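Side-chain contacts in putative carboxynorspermidine decarboxylase protein (Sinorhizobium meliloti, PDB 3MT1), which probably uses pyridoxal 5'-phosphate to decarboxylate carboxynorspermidine and carboxyspermidine to norspermidine and spermidine: residues K13-R16 with N17-I21; I86-V89 with V90-D94. One frame throughout, in Å; residues are numbered along the deposited sequence.

Contact 1 (K13-R16 with N17-I21)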
# COMPACT_ATOMS: atom_id res chain seq x y z
N LYS B 13 2.51 14.21 -23.33
CA LYS B 13 2.80 12.78 -23.46
C LYS B 13 1.57 11.91 -23.27
O LYS B 13 1.41 10.87 -23.94
CB LYS B 13 3.90 12.35 -22.51
CG LYS B 13 5.24 12.82 -22.98
CD LYS B 13 6.30 12.57 -21.93
CE LYS B 13 7.57 13.23 -22.33
NZ LYS B 13 8.34 13.33 -21.09
N LEU B 14 0.71 12.34 -22.36
CA LEU B 14 -0.54 11.66 -22.17
C LEU B 14 -1.33 11.77 -23.47
O LEU B 14 -1.81 10.77 -23.97
CB LEU B 14 -1.31 12.26 -21.00
CG LEU B 14 -2.71 11.69 -20.68
CD1 LEU B 14 -2.72 10.16 -20.37
CD2 LEU B 14 -3.22 12.39 -19.47
N THR B 15 -1.44 12.98 -24.02
CA THR B 15 -2.13 13.18 -25.30
C THR B 15 -1.59 12.31 -26.43
O THR B 15 -2.39 11.76 -27.19
CB THR B 15 -2.09 14.64 -25.72
OG1 THR B 15 -2.76 15.40 -24.73
CG2 THR B 15 -2.74 14.84 -27.07
N ARG B 16 -0.26 12.20 -26.55
CA ARG B 16 0.37 11.29 -27.51
C ARG B 16 -0.33 9.92 -27.40
O ARG B 16 -0.80 9.40 -28.39
CB ARG B 16 1.90 11.25 -27.27
CG ARG B 16 2.79 10.26 -28.08
CD ARG B 16 3.93 9.72 -27.16
NE ARG B 16 3.36 9.46 -25.80
CZ ARG B 16 4.01 9.05 -24.71
NH1 ARG B 16 5.31 8.80 -24.72
NH2 ARG B 16 3.32 8.87 -23.58
N ASN B 17 -0.49 9.40 -26.18
CA ASN B 17 -1.14 8.10 -25.96
C ASN B 17 -2.58 8.11 -26.39
O ASN B 17 -3.09 7.15 -26.96
CB ASN B 17 -1.10 7.69 -24.48
CG ASN B 17 0.28 7.33 -24.00
OD1 ASN B 17 1.22 7.18 -24.78
ND2 ASN B 17 0.41 7.19 -22.68
N MSE B 18 -3.25 9.20 -26.07
CA MSE B 18 -4.64 9.31 -26.35
C MSE B 18 -4.87 9.27 -27.85
O MSE B 18 -5.78 8.61 -28.32
CB MSE B 18 -5.17 10.57 -25.70
CG MSE B 18 -5.27 10.42 -24.17
SE MSE B 18 -6.54 9.01 -23.65
CE MSE B 18 -5.31 7.63 -22.98
N GLU B 19 -4.01 9.92 -28.62
CA GLU B 19 -4.16 9.94 -30.07
C GLU B 19 -3.94 8.58 -30.70
O GLU B 19 -4.51 8.27 -31.76
CB GLU B 19 -3.19 10.92 -30.70
CG GLU B 19 -3.37 12.34 -30.26
CD GLU B 19 -2.21 13.22 -30.70
OE1 GLU B 19 -1.04 12.76 -30.77
OE2 GLU B 19 -2.46 14.41 -30.97
N ARG B 20 -3.12 7.75 -30.07
CA ARG B 20 -2.82 6.45 -30.67
C ARG B 20 -3.98 5.50 -30.41
O ARG B 20 -4.37 4.72 -31.27
CB ARG B 20 -1.49 5.91 -30.16
CG ARG B 20 -0.36 6.88 -30.35
CD ARG B 20 0.94 6.36 -29.79
NE ARG B 20 2.07 7.00 -30.43
CZ ARG B 20 3.33 6.64 -30.28
NH1 ARG B 20 3.66 5.64 -29.48
NH2 ARG B 20 4.27 7.31 -30.93
N ILE B 21 -4.55 5.62 -29.22
CA ILE B 21 -5.83 5.00 -28.89
C ILE B 21 -6.97 5.34 -29.89
O ILE B 21 -7.53 4.44 -30.52
CB ILE B 21 -6.22 5.31 -27.40
CG1 ILE B 21 -5.26 4.55 -26.48
CG2 ILE B 21 -7.68 4.95 -27.14
CD1 ILE B 21 -5.55 4.59 -25.02

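Contact 2 (I86-V89 with V90-D94)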
# COMPACT_ATOMS: atom_id res chain seq x y z
N ILE B 86 -24.78 -4.30 -5.16
CA ILE B 86 -25.25 -4.64 -6.51
C ILE B 86 -26.19 -3.62 -7.14
O ILE B 86 -26.03 -3.29 -8.33
CB ILE B 86 -25.92 -6.06 -6.55
CG1 ILE B 86 -26.09 -6.57 -7.99
CG2 ILE B 86 -27.28 -6.07 -5.84
CD1 ILE B 86 -24.86 -6.54 -8.85
N ASP B 87 -27.16 -3.15 -6.38
CA ASP B 87 -28.17 -2.29 -6.92
C ASP B 87 -27.55 -0.96 -7.29
O ASP B 87 -27.90 -0.38 -8.31
CB ASP B 87 -29.35 -2.12 -5.96
CG ASP B 87 -30.53 -3.13 -6.26
OD1 ASP B 87 -31.01 -3.16 -7.43
OD2 ASP B 87 -30.98 -3.86 -5.32
N GLU B 88 -26.61 -0.48 -6.48
CA GLU B 88 -25.97 0.75 -6.79
C GLU B 88 -25.02 0.54 -7.96
O GLU B 88 -24.87 1.40 -8.83
CB GLU B 88 -25.24 1.33 -5.60
CG GLU B 88 -25.00 2.82 -5.78
CD GLU B 88 -24.16 3.44 -4.66
OE1 GLU B 88 -24.38 3.08 -3.46
OE2 GLU B 88 -23.29 4.31 -5.00
N VAL B 89 -24.40 -0.63 -8.01
CA VAL B 89 -23.52 -0.87 -9.12
C VAL B 89 -24.35 -0.77 -10.40
O VAL B 89 -24.03 0.03 -11.30
CB VAL B 89 -22.77 -2.19 -8.99
CG1 VAL B 89 -21.90 -2.41 -10.19
CG2 VAL B 89 -21.91 -2.20 -7.75
N VAL B 90 -25.47 -1.52 -10.44
CA VAL B 90 -26.32 -1.60 -11.62
C VAL B 90 -26.78 -0.23 -12.11
O VAL B 90 -26.82 0.02 -13.30
CB VAL B 90 -27.53 -2.56 -11.43
CG1 VAL B 90 -28.60 -2.34 -12.55
CG2 VAL B 90 -27.05 -4.01 -11.45
N SER B 91 -27.11 0.66 -11.19
CA SER B 91 -27.55 1.98 -11.58
C SER B 91 -26.46 2.86 -12.17
O SER B 91 -26.78 3.82 -12.81
CB SER B 91 -28.20 2.69 -10.42
OG SER B 91 -27.24 2.95 -9.45
N HIS B 92 -25.18 2.56 -11.98
CA HIS B 92 -24.10 3.37 -12.59
C HIS B 92 -23.63 2.75 -13.90
O HIS B 92 -23.15 3.46 -14.76
CB HIS B 92 -22.86 3.54 -11.67
CG HIS B 92 -23.09 4.35 -10.43
ND1 HIS B 92 -23.40 5.69 -10.47
CD2 HIS B 92 -23.01 4.02 -9.12
CE1 HIS B 92 -23.54 6.15 -9.23
NE2 HIS B 92 -23.30 5.15 -8.39
N ALA B 93 -23.78 1.44 -14.04
CA ALA B 93 -23.16 0.72 -15.15
C ALA B 93 -24.06 0.60 -16.37
O ALA B 93 -25.28 0.51 -16.24
CB ALA B 93 -22.73 -0.68 -14.68
N ASP B 94 -23.46 0.58 -17.56
CA ASP B 94 -24.17 0.22 -18.80
C ASP B 94 -24.03 -1.26 -19.11
O ASP B 94 -24.90 -1.87 -19.70
CB ASP B 94 -23.60 1.02 -19.95
CG ASP B 94 -23.89 2.49 -19.80
OD1 ASP B 94 -25.07 2.82 -19.61
OD2 ASP B 94 -22.94 3.31 -19.85

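Contact 1 (K13-R16 with N17-I21)
Arg16 sends CG anti to its backbone N (chi1 175°), and bends at chi2 and chi3 then fold the guanidinium back beside Asn17. Asn17 turns its own CG anti to the carbonyl carbon (chi1 -70°), which sets its amide next to that group. The two side chains lie side by side and point the same way, with their planes only 10° apart. Asn17 OD1 sits obliquely to the Arg16 guanidinium, 3.0 Å from Arg16 NH2. The same guanidinium makes weak hydrogen bonds to Lys13 O, at 3.0 Å from Arg16 NE and 2.8 Å from Arg16 NH2. Lys13 O also takes the helical bond from Asn17 N. One turn on, Arg16 CG sits over one face of the Arg20 guanidinium, toward its rim, 4.1 Å from Arg20 NE. Arg20 itself is salt-bridged to Asp205. Around the helix, Leu14 CD1 comes loosely to 4.5 Å from CE of the selenomethionine Met18. Asn17 ND2 donates to Ser235 O and Thr237 O, so the buried amide joins helix 11-28 to helix 233-236 and the residue just after it. The Arg16 guanidinium stays next to Lys13 O, and Asp205 probably offsets part of the positive charge that Arg16 and Arg20 bring together.

Contact 2 (I86-V89 with V90-D94)
Helix 83-92 links barrel strands 73-77 and 95-98, and its last turns carry a contact between Glu88 and His92. Glu88 points its CG anti to the backbone N (chi1 -160°) and extends beyond it alongside the His92 side chain. Glu88 OE2 lies at the edge of the ring, in its plane, and accepts a weak hydrogen bond from His92 NE2 at 3.5 Å. The carboxylate plane is turned 61° from the ring. Glu88 OE2 also has a long, weak ion pair with Arg64 on helix 60-70. Ser91 OG donates a hydrogen bond to Glu88 O at 2.9 Å, with the hydroxyl folded back over its own backbone (chi1 67°). His92 CD2 comes to 3.2 Å from Glu88 O as well. Val89 O is a shared acceptor: it takes His92 N at 2.9 Å and Ala93 N at 3.1 Å. On the flank facing strand 95-98, Ile86 CD1 touches Val90 CG2 at 4.2 Å, and both side chains pack on Ile96. Val89 and Ala93 rest on Ala76 of strand 73-77. The apolar side chains thus pack on the two strands, while Glu88 and His92 lie against the neighbouring helix 60-70, as in a beta-alpha-beta unit of a TIM barrel.

Contact 1 and contact 2 are separate local contacts on two helices of one chain, in series along the sequence. Their centres lie about 30 Å apart and their nearest atoms about 17 Å apart, so they do not touch. Contact 1 is on helix 11-28, just before the first barrel strand, 31-35. Contact 2 is on the helix between the third and fourth strands. Only contact 1 lies near a predicted substrate site: the side chain of Asn17 is about 8 Å from that of Glu233. Contact 2 is away from the annotated sites and belongs to the outer helical layer of the barrel. Neither is touched by the other subunit of the dimer.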